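Local coordinates for protein restriction endonuclease r.bpuji (Bacillus pumilus, PDB 2VLA) that recognises its cognate DNA through this N-terminal domain, while the complete protein, a restriction endonuclease, probably cleaves DNA, at residues M1-E6 / A161-N166; F138-Q143 / G173-I178; N151-S156 / E179-I184. All blocks are in the same frame, centred on the assembly; numbering follows the deposited sequence. Where two conformers were deposited one is given.

Interaction 1. Residues M1-E6 / A161-N166; sequences MNYNPE and AYYVLN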
loop_
_atom_site.group_PDB
_atom_site.type_symbol
_atom_site.label_atom_id
_atom_site.label_comp_id
_atom_site.label_asym_id
_atom_site.label_seq_id
_atom_site.Cartn_x
_atom_site.Cartn_y
_atom_site.Cartn_z
ATOM N N MET A 1 9.259 -23.446 4.414
ATOM C CA MET A 1 9.281 -24.552 5.408
ATOM C C MET A 1 9.287 -24.002 6.822
ATOM O O MET A 1 9.813 -22.918 7.076
ATOM N N ASN A 2 8.695 -24.751 7.740
ATOM C CA ASN A 2 8.680 -24.377 9.127
ATOM C C ASN A 2 8.000 -23.037 9.317
ATOM O O ASN A 2 8.424 -22.237 10.133
ATOM C CB ASN A 2 10.106 -24.323 9.683
ATOM C CG ASN A 2 10.740 -25.697 9.802
ATOM O OD1 ASN A 2 10.062 -26.684 10.101
ATOM N ND2 ASN A 2 12.047 -25.768 9.575
ATOM N N TYR A 3 6.937 -22.804 8.547
ATOM C CA TYR A 3 6.133 -21.601 8.696
ATOM C C TYR A 3 5.599 -21.504 10.100
ATOM O O TYR A 3 4.923 -22.416 10.585
ATOM C CB TYR A 3 4.982 -21.625 7.699
ATOM C CG TYR A 3 3.934 -20.521 7.889
ATOM C CD1 TYR A 3 4.301 -19.195 8.035
ATOM C CD2 TYR A 3 2.589 -20.822 7.835
ATOM C CE1 TYR A 3 3.313 -18.187 8.185
ATOM C CE2 TYR A 3 1.634 -19.855 7.953
ATOM C CZ TYR A 3 1.993 -18.542 8.104
ATOM O OH TYR A 3 0.985 -17.591 8.232
ATOM N N ASN A 4 5.939 -20.409 10.776
ATOM C CA ASN A 4 5.433 -20.148 12.096
ATOM C C ASN A 4 4.913 -18.751 12.164
ATOM O O ASN A 4 5.682 -17.804 12.321
ATOM C CB ASN A 4 6.525 -20.342 13.145
ATOM C CG ASN A 4 6.021 -20.122 14.548
ATOM O OD1 ASN A 4 4.810 -19.976 14.774
ATOM N ND2 ASN A 4 6.936 -20.101 15.508
ATOM N N PRO A 5 3.595 -18.599 12.052
ATOM C CA PRO A 5 2.978 -17.267 12.093
ATOM C C PRO A 5 3.042 -16.621 13.461
ATOM O O PRO A 5 2.700 -15.470 13.599
ATOM C CB PRO A 5 1.532 -17.543 11.680
ATOM C CG PRO A 5 1.290 -18.944 12.070
ATOM C CD PRO A 5 2.600 -19.657 11.827
ATOM N N GLU A 6 3.474 -17.359 14.475
ATOM C CA GLU A 6 3.563 -16.791 15.811
ATOM C C GLU A 6 4.520 -15.600 15.845
ATOM O O GLU A 6 4.371 -14.727 16.660
ATOM C CB GLU A 6 3.965 -17.857 16.848
ATOM C CG GLU A 6 2.764 -18.625 17.405
ATOM C CD GLU A 6 3.124 -19.635 18.501
ATOM O OE1 GLU A 6 4.220 -19.527 19.099
ATOM O OE2 GLU A 6 2.288 -20.524 18.775
ATOM N N ALA A 161 -4.853 -10.838 8.003
ATOM C CA ALA A 161 -4.100 -10.035 8.937
ATOM C C ALA A 161 -3.039 -10.851 9.663
ATOM O O ALA A 161 -1.881 -10.470 9.686
ATOM C CB ALA A 161 -5.058 -9.361 9.966
ATOM N N TYR A 162 -3.451 -11.939 10.307
ATOM C CA TYR A 162 -2.556 -12.671 11.207
ATOM C C TYR A 162 -1.565 -13.501 10.432
ATOM O O TYR A 162 -0.388 -13.550 10.775
ATOM C CB TYR A 162 -3.364 -13.591 12.122
ATOM C CG TYR A 162 -2.518 -14.352 13.119
ATOM C CD1 TYR A 162 -2.093 -13.754 14.293
ATOM C CD2 TYR A 162 -2.081 -15.648 12.841
ATOM C CE1 TYR A 162 -1.278 -14.430 15.183
ATOM C CE2 TYR A 162 -1.266 -16.342 13.730
ATOM C CZ TYR A 162 -0.869 -15.728 14.900
ATOM O OH TYR A 162 -0.070 -16.417 15.796
ATOM N N TYR A 163 -2.061 -14.190 9.420
ATOM C CA TYR A 163 -1.229 -15.183 8.729
ATOM C C TYR A 163 -0.376 -14.588 7.613
ATOM O O TYR A 163 0.623 -15.203 7.203
ATOM C CB TYR A 163 -2.081 -16.325 8.188
ATOM C CG TYR A 163 -2.740 -17.184 9.249
ATOM C CD1 TYR A 163 -2.055 -18.223 9.853
ATOM C CD2 TYR A 163 -4.059 -16.962 9.633
ATOM C CE1 TYR A 163 -2.652 -19.026 10.809
ATOM C CE2 TYR A 163 -4.662 -17.749 10.595
ATOM C CZ TYR A 163 -3.962 -18.794 11.160
ATOM O OH TYR A 163 -4.588 -19.570 12.111
ATOM N N VAL A 164 -0.744 -13.413 7.113
ATOM C CA VAL A 164 -0.060 -12.797 5.969
ATOM C C VAL A 164 0.503 -11.414 6.297
ATOM O O VAL A 164 1.717 -11.266 6.459
ATOM C CB VAL A 164 -0.978 -12.729 4.738
ATOM C CG1 VAL A 164 -0.285 -12.046 3.558
ATOM C CG2 VAL A 164 -1.481 -14.112 4.379
ATOM N N LEU A 165 -0.372 -10.410 6.537
ATOM C CA LEU A 165 0.107 -9.030 6.538
ATOM C C LEU A 165 0.765 -8.585 7.848
ATOM O O LEU A 165 1.418 -7.539 7.884
ATOM C CB LEU A 165 -0.987 -8.059 6.133
ATOM C CG LEU A 165 -1.288 -8.028 4.634
ATOM C CD1 LEU A 165 -2.495 -7.132 4.385
ATOM C CD2 LEU A 165 -0.084 -7.537 3.796
ATOM N N ASN A 166 0.625 -9.396 8.905
ATOM C CA ASN A 166 1.332 -9.169 10.159
ATOM C C ASN A 166 2.283 -10.322 10.523
ATOM O O ASN A 166 2.787 -10.368 11.617
ATOM C CB ASN A 166 0.335 -8.998 11.304
ATOM C CG ASN A 166 0.798 -7.967 12.363
ATOM O OD1 ASN A 166 0.881 -6.772 12.084
ATOM N ND2 ASN A 166 1.085 -8.443 13.577
HETATM O O HOH W 1 1.093 -14.945 17.750
#

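Interaction 2. Residues F138-Q143 / G173-I178; sequences FPYILQ and GKIKPI. With NA (sodium ion), chain E.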
loop_
_atom_site.group_PDB
_atom_site.type_symbol
_atom_site.label_atom_id
_atom_site.label_comp_id
_atom_site.label_asym_id
_atom_site.label_seq_id
_atom_site.Cartn_x
_atom_site.Cartn_y
_atom_site.Cartn_z
ATOM N N PHE A 138 0.803 -7.308 -2.545
ATOM C CA PHE A 138 -0.458 -7.486 -3.275
ATOM C C PHE A 138 -0.451 -8.703 -4.222
ATOM O O PHE A 138 -1.347 -9.529 -4.174
ATOM C CB PHE A 138 -0.888 -6.188 -3.957
ATOM C CG PHE A 138 -1.327 -5.138 -2.976
ATOM C CD1 PHE A 138 -2.460 -5.340 -2.234
ATOM C CD2 PHE A 138 -0.573 -4.047 -2.723
ATOM C CE1 PHE A 138 -2.902 -4.362 -1.268
ATOM C CE2 PHE A 138 -0.969 -3.083 -1.771
ATOM C CZ PHE A 138 -2.157 -3.265 -1.047
ATOM N N PRO A 139 0.636 -8.886 -5.010
ATOM C CA PRO A 139 0.769 -10.177 -5.649
ATOM C C PRO A 139 0.630 -11.350 -4.660
ATOM O O PRO A 139 -0.039 -12.336 -4.952
ATOM C CB PRO A 139 2.171 -10.102 -6.266
ATOM C CG PRO A 139 2.326 -8.656 -6.596
ATOM C CD PRO A 139 1.679 -7.941 -5.437
ATOM N N TYR A 140 1.256 -11.231 -3.503
ATOM C CA TYR A 140 1.244 -12.297 -2.554
ATOM C C TYR A 140 -0.186 -12.593 -2.035
ATOM O O TYR A 140 -0.626 -13.730 -1.973
ATOM C CB TYR A 140 2.204 -12.010 -1.391
ATOM C CG TYR A 140 2.510 -13.232 -0.566
ATOM C CD1 TYR A 140 1.686 -13.600 0.465
ATOM C CD2 TYR A 140 3.611 -14.068 -0.865
ATOM C CE1 TYR A 140 1.917 -14.700 1.190
ATOM C CE2 TYR A 140 3.842 -15.180 -0.129
ATOM C CZ TYR A 140 2.999 -15.508 0.897
ATOM O OH TYR A 140 3.171 -16.620 1.679
ATOM N N ILE A 141 -0.915 -11.529 -1.646
ATOM C CA ILE A 141 -2.309 -11.677 -1.167
ATOM C C ILE A 141 -3.164 -12.348 -2.234
ATOM O O ILE A 141 -3.919 -13.282 -1.957
ATOM C CB ILE A 141 -2.929 -10.306 -0.789
ATOM C CG1 ILE A 141 -2.308 -9.771 0.495
ATOM C CG2 ILE A 141 -4.454 -10.423 -0.620
ATOM C CD1 ILE A 141 -2.449 -8.272 0.647
ATOM N N LEU A 142 -3.038 -11.879 -3.470
ATOM C CA LEU A 142 -3.816 -12.438 -4.540
ATOM C C LEU A 142 -3.497 -13.954 -4.724
ATOM O O LEU A 142 -4.396 -14.759 -4.918
ATOM C CB LEU A 142 -3.538 -11.676 -5.834
ATOM C CG LEU A 142 -4.164 -10.263 -5.874
ATOM C CD1 LEU A 142 -3.702 -9.594 -7.158
ATOM C CD2 LEU A 142 -5.733 -10.301 -5.782
ATOM N N GLN A 143 -2.215 -14.337 -4.648
ATOM C CA GLN A 143 -1.887 -15.737 -4.747
ATOM C C GLN A 143 -2.415 -16.566 -3.569
ATOM O O GLN A 143 -2.870 -17.685 -3.750
ATOM C CB GLN A 143 -0.380 -15.928 -4.899
ATOM C CG GLN A 143 0.052 -17.393 -5.155
ATOM C CD GLN A 143 -0.361 -17.894 -6.515
ATOM O OE1 GLN A 143 -0.662 -17.125 -7.406
ATOM N NE2 GLN A 143 -0.229 -19.195 -6.714
ATOM N N GLY A 173 9.514 -12.825 3.116
ATOM C CA GLY A 173 9.592 -13.548 1.848
ATOM C C GLY A 173 10.059 -14.997 2.000
ATOM O O GLY A 173 10.589 -15.574 1.065
ATOM N N LYS A 174 9.815 -15.599 3.157
ATOM C CA LYS A 174 10.279 -16.956 3.436
ATOM C C LYS A 174 9.242 -18.039 3.139
ATOM O O LYS A 174 9.565 -19.226 3.130
ATOM C CB LYS A 174 10.700 -17.056 4.892
ATOM C CG LYS A 174 11.984 -16.277 5.213
ATOM C CD LYS A 174 12.309 -16.376 6.673
ATOM C CE LYS A 174 13.505 -15.528 7.045
ATOM N NZ LYS A 174 13.718 -15.495 8.529
ATOM N N ILE A 175 7.982 -17.633 2.942
ATOM C CA ILE A 175 6.868 -18.572 3.012
ATOM C C ILE A 175 6.072 -18.607 1.708
ATOM O O ILE A 175 5.669 -17.562 1.205
ATOM C CB ILE A 175 5.885 -18.146 4.144
ATOM C CG1 ILE A 175 6.624 -17.953 5.484
ATOM C CG2 ILE A 175 4.753 -19.158 4.275
ATOM C CD1 ILE A 175 7.361 -19.221 5.986
ATOM N N LYS A 176 5.766 -19.823 1.236
ATOM C CA LYS A 176 4.892 -20.010 0.065
ATOM C C LYS A 176 3.400 -19.931 0.451
ATOM O O LYS A 176 2.997 -20.407 1.510
ATOM C CB LYS A 176 5.182 -21.342 -0.604
ATOM C CG LYS A 176 6.632 -21.456 -1.109
ATOM C CD LYS A 176 6.783 -22.531 -2.150
ATOM C CE LYS A 176 8.210 -22.564 -2.707
ATOM N NZ LYS A 176 8.488 -21.427 -3.649
ATOM N N PRO A 177 2.583 -19.312 -0.410
ATOM C CA PRO A 177 1.147 -19.260 -0.144
ATOM C C PRO A 177 0.524 -20.589 0.245
ATOM O O PRO A 177 -0.263 -20.640 1.157
ATOM C CB PRO A 177 0.589 -18.716 -1.443
ATOM C CG PRO A 177 1.644 -17.793 -1.904
ATOM C CD PRO A 177 2.930 -18.545 -1.612
ATOM N N ILE A 178 0.940 -21.690 -0.356
ATOM C CA ILE A 178 0.357 -22.971 0.030
ATOM C C ILE A 178 0.673 -23.329 1.490
ATOM O O ILE A 178 -0.132 -23.977 2.164
ATOM C CB ILE A 178 0.818 -24.153 -0.898
ATOM C CG1 ILE A 178 0.032 -25.417 -0.518
ATOM C CG2 ILE A 178 2.366 -24.388 -0.832
ATOM C CD1 ILE A 178 -1.482 -25.326 -0.796
HETATM NA NA NA E . 11.474 -15.716 -1.346
#

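Interaction 3. Residues N151-S156 / E179-I184; sequences NNIQLS and EVIEKI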
loop_
_atom_site.group_PDB
_atom_site.type_symbol
_atom_site.label_atom_id
_atom_site.label_comp_id
_atom_site.label_asym_id
_atom_site.label_seq_id
_atom_site.Cartn_x
_atom_site.Cartn_y
_atom_site.Cartn_z
ATOM N N ASN A 151 -8.091 -24.789 -2.884
ATOM C CA ASN A 151 -8.196 -25.737 -1.814
ATOM C C ASN A 151 -9.555 -25.658 -1.097
ATOM O O ASN A 151 -9.718 -26.173 0.016
ATOM C CB ASN A 151 -7.058 -25.515 -0.821
ATOM C CG ASN A 151 -5.755 -26.040 -1.325
ATOM O OD1 ASN A 151 -5.474 -27.224 -1.189
ATOM N ND2 ASN A 151 -4.974 -25.194 -1.971
ATOM N N ASN A 152 -10.519 -25.007 -1.743
ATOM C CA ASN A 152 -11.901 -25.010 -1.288
ATOM C C ASN A 152 -12.085 -24.468 0.126
ATOM O O ASN A 152 -12.940 -24.950 0.882
ATOM C CB ASN A 152 -12.483 -26.412 -1.431
ATOM C CG ASN A 152 -12.468 -26.892 -2.885
ATOM O OD1 ASN A 152 -12.988 -26.215 -3.766
ATOM N ND2 ASN A 152 -11.815 -28.037 -3.144
ATOM N N ILE A 153 -11.349 -23.405 0.457
ATOM C CA ILE A 153 -11.641 -22.630 1.663
ATOM C C ILE A 153 -11.698 -21.149 1.335
ATOM O O ILE A 153 -11.232 -20.716 0.261
ATOM C CB ILE A 153 -10.625 -22.877 2.810
ATOM C CG1 ILE A 153 -9.238 -22.343 2.437
ATOM C CG2 ILE A 153 -10.563 -24.368 3.160
ATOM C CD1 ILE A 153 -8.314 -22.188 3.613
ATOM N N GLN A 154 -12.320 -20.380 2.225
ATOM C CA GLN A 154 -12.350 -18.949 2.073
ATOM C C GLN A 154 -11.770 -18.294 3.316
ATOM O O GLN A 154 -11.813 -18.868 4.394
ATOM C CB GLN A 154 -13.782 -18.486 1.841
ATOM C CG GLN A 154 -14.366 -19.031 0.545
ATOM C CD GLN A 154 -15.831 -18.815 0.433
ATOM O OE1 GLN A 154 -16.603 -19.251 1.289
ATOM N NE2 GLN A 154 -16.248 -18.161 -0.643
ATOM N N LEU A 155 -11.164 -17.135 3.130
ATOM C CA LEU A 155 -10.433 -16.457 4.188
ATOM C C LEU A 155 -11.143 -15.205 4.659
ATOM O O LEU A 155 -11.754 -14.482 3.871
ATOM C CB LEU A 155 -9.041 -16.057 3.693
ATOM C CG LEU A 155 -8.173 -17.186 3.145
ATOM C CD1 LEU A 155 -6.831 -16.630 2.813
ATOM C CD2 LEU A 155 -8.086 -18.274 4.163
ATOM N N SER A 156 -10.992 -14.923 5.937
ATOM C CA SER A 156 -11.489 -13.691 6.518
ATOM C C SER A 156 -10.403 -12.634 6.505
ATOM O O SER A 156 -9.216 -12.930 6.285
ATOM C CB SER A 156 -11.928 -13.930 7.955
ATOM O OG SER A 156 -10.784 -14.155 8.776
ATOM N N GLU A 179 1.847 -22.930 1.977
ATOM C CA GLU A 179 2.159 -23.119 3.403
ATOM C C GLU A 179 1.189 -22.378 4.317
ATOM O O GLU A 179 0.855 -22.866 5.392
ATOM C CB GLU A 179 3.556 -22.656 3.711
ATOM C CG GLU A 179 4.622 -23.475 3.107
ATOM C CD GLU A 179 5.997 -22.913 3.414
ATOM O OE1 GLU A 179 6.479 -23.106 4.570
ATOM O OE2 GLU A 179 6.559 -22.221 2.546
ATOM N N VAL A 180 0.795 -21.165 3.920
ATOM C CA VAL A 180 -0.141 -20.373 4.690
ATOM C C VAL A 180 -1.486 -21.086 4.718
ATOM O O VAL A 180 -2.089 -21.261 5.774
ATOM C CB VAL A 180 -0.295 -18.965 4.083
ATOM C CG1 VAL A 180 -1.401 -18.195 4.808
ATOM C CG2 VAL A 180 1.023 -18.204 4.174
ATOM N N ILE A 181 -1.942 -21.522 3.549
ATOM C CA ILE A 181 -3.218 -22.181 3.439
ATOM C C ILE A 181 -3.245 -23.484 4.243
ATOM O O ILE A 181 -4.191 -23.760 4.970
ATOM C CB ILE A 181 -3.555 -22.439 1.968
ATOM C CG1 ILE A 181 -3.819 -21.080 1.234
ATOM C CG2 ILE A 181 -4.733 -23.420 1.837
ATOM C CD1 ILE A 181 -4.730 -20.116 1.977
ATOM N N GLU A 182 -2.199 -24.274 4.142
ATOM C CA GLU A 182 -2.146 -25.527 4.894
ATOM C C GLU A 182 -2.182 -25.281 6.414
ATOM O O GLU A 182 -2.869 -25.992 7.159
ATOM C CB GLU A 182 -0.908 -26.346 4.493
ATOM C CG GLU A 182 -1.035 -26.958 3.087
ATOM C CD GLU A 182 0.268 -27.583 2.548
ATOM O OE1 GLU A 182 1.357 -27.305 3.088
ATOM O OE2 GLU A 182 0.188 -28.337 1.553
ATOM N N LYS A 183 -1.511 -24.224 6.862
ATOM C CA LYS A 183 -1.504 -23.874 8.278
ATOM C C LYS A 183 -2.898 -23.411 8.752
ATOM O O LYS A 183 -3.358 -23.783 9.847
ATOM C CB LYS A 183 -0.453 -22.787 8.535
ATOM C CG LYS A 183 -0.436 -22.235 9.940
ATOM C CD LYS A 183 -0.192 -23.301 10.987
ATOM C CE LYS A 183 -0.066 -22.693 12.359
ATOM N NZ LYS A 183 -0.177 -23.704 13.441
ATOM N N ILE A 184 -3.578 -22.617 7.930
ATOM C CA ILE A 184 -4.927 -22.165 8.276
ATOM C C ILE A 184 -5.859 -23.366 8.385
ATOM O O ILE A 184 -6.619 -23.477 9.322
ATOM C CB ILE A 184 -5.467 -21.123 7.260
ATOM C CG1 ILE A 184 -4.661 -19.817 7.393
ATOM C CG2 ILE A 184 -6.985 -20.860 7.484
ATOM C CD1 ILE A 184 -4.991 -18.746 6.361
#

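Interaction 1. Residues M1-E6 / A161-N166
The five-membered ring of Pro5 is the bump of this contact, and the two neighbouring tyrosines at the end of helix 157-165 make the hollow. Pro5 CB lies 3.7 Å from Tyr162 CE2, and Pro5 CG reaches 4.1 Å from Tyr163 CD1, so the compact proline meets both rings at a slant. A further edge of the proline, CD, rests over the centre of the Tyr3 ring. The hollow is itself pre-shaped, since Tyr162 CD2 sits over the middle of the Tyr163 ring.

Beside this plug Tyr3 works as a rod. With CG anti to the backbone N (chi1 171°) the ring reaches out to the helix end, and Tyr3 OH donates to Tyr163 O at 2.6 Å, in the carbonyl plane and on a lone pair. The same hydroxyl lies at the edge of the Tyr163 ring, 3.5 Å from Tyr163 CD1. A phenylalanine here would probably keep the ring packing on Pro5 but cost the Tyr163 carbonyl this hydroxyl donor.

An Asx turn spans Pro5 itself, Asn4 OD1 accepting from Glu6 N at 3.0 Å. A water binds Tyr162 OH at 2.7 Å and only weakly reaches Glu6 O.

Around these residues, Tyr3 also packs on Glu179 and Lys183 of helix 177-189 and on Val170 of helix 168-171. Tyr163 rests on Val180 and Ile184 and hydrogen-bonds Asp187 through its hydroxyl, so the N-terminal arm covers the place where helices 157-165 and 177-189 meet.

Interaction 2. Residues F138-Q143 / G173-I178
Tyr140 reaches from helix 137-150 to residues 173-178, its OH donating to Ile175 O at 2.7 Å. The oxygen lies at the edge of the ring, in its plane, but the hydroxyl approaches 58° out of the carbonyl plane and so not along a lone pair. Tyrosine suits the place because it offers a donor at its end and a flat face for the proline. That face receives Pro177, whose CG stands 4.1 Å from the ring centroid of Tyr140, offset toward the rim, in a CH-pi contact. The same Pro177 CG also meets Gln143, 3.6 Å from Gln143 CG. With CG anti to the backbone N (chi1 -174°), Gln143 lays its first methylenes across the proline at about a right angle; the bend at chi2 turns the amide.

One shell out, Trp247 touches both Gln143 and Pro177, while Val170 packs on Tyr140 and Ile175. Glu179 OE2 holds the backbone N of Lys176. Before it, Gly173 ends the preceding helix in a Schellman motif, its positive phi favouring glycine, and Gly173 O binds a sodium ion at 2.6 Å. Gly173, Ile175 and Lys176 also line a pocket holding a polyether, probably from the crystallisation liquor.

The arrangement is a helix N-terminus with Lys176 as N-cap and proline at the first helical position, where no backbone N-H is needed, packed by CH-pi contact on an aromatic ring of helix 137-150.

Interaction 3. Residues N151-S156 / E179-I184
Leu155 and Ile184 meet most closely here, Leu155 CD2 lying 3.8 Å from Ile184 CD1 as the two chains cross obliquely; this is the tight spot. The other leucine methyl faces Ile181, with Leu155 CD1 4.2 Å from Ile181 CD1, so one branched residue covers two isoleucines a helical turn apart. All three are buried, and no hydrogen bond crosses between the segments.

The looser side is the less buried one, where Ile153 and Asn151 are partly exposed. At Ile153, chi1 of 67° sets CG1 in the crowded position flanked by N and C, which brings Ile153 CD1 to 4.2 Å from Ile181 CG2 and 4.3 Å from Ile184 CG2. Asn151 is covered over only a small area, its CB 4.1 Å from Ile181 CG2. Its amide turns back instead, Asn151 ND2 bonding Thr147 O in the last turn of helix 137-150, which it follows. Alternation sorts the loop: Asn151, Ile153 and Leu155 direct their side chains toward the helix, while the exposed Asn152 and Gln154 take no part. Asn152 suits its place because asparagine tolerates the positive phi (58°) of the Schellman motif closing helix 137-150. On the helix, exposed Glu182 likewise points away from the loop.

Beyond these residues, Ile181 also packs on Thr147 and Ala148 of helix 137-150, and Ile153 on Ile185 and Arg188 farther along helix 177-189. Leu155 bonds through its backbone to Val230 of strand 230-232, and Ser156 OG then caps helix 157-165 at Asp159 N. The loop thus links two helices while covering a third and bordering the small antiparallel sheet.

In the fold
The three contacts lie in one region on the same side of the chain's centre, their centres about 11 to 12 Å apart, and all belong to the N-terminal recognition domain. Along the chain the segments run 1-6, 138-143, 151-156, 161-166, 173-178 and 179-184, so every pair of contacts interleaves. Helix 177-189 is the common element: interaction 2 uses its start, interaction 3 its next turns, and interaction 1 packs against its flank through Tyr3 and Tyr163. Helices 137-150 and 157-165 follow each other and bring interactions 2 and 1 together. The N-terminal arm is thus tied into a compact helical part of the domain; the nearest atoms of interactions 1 and 3 lie about 11 Å from the bound DNA.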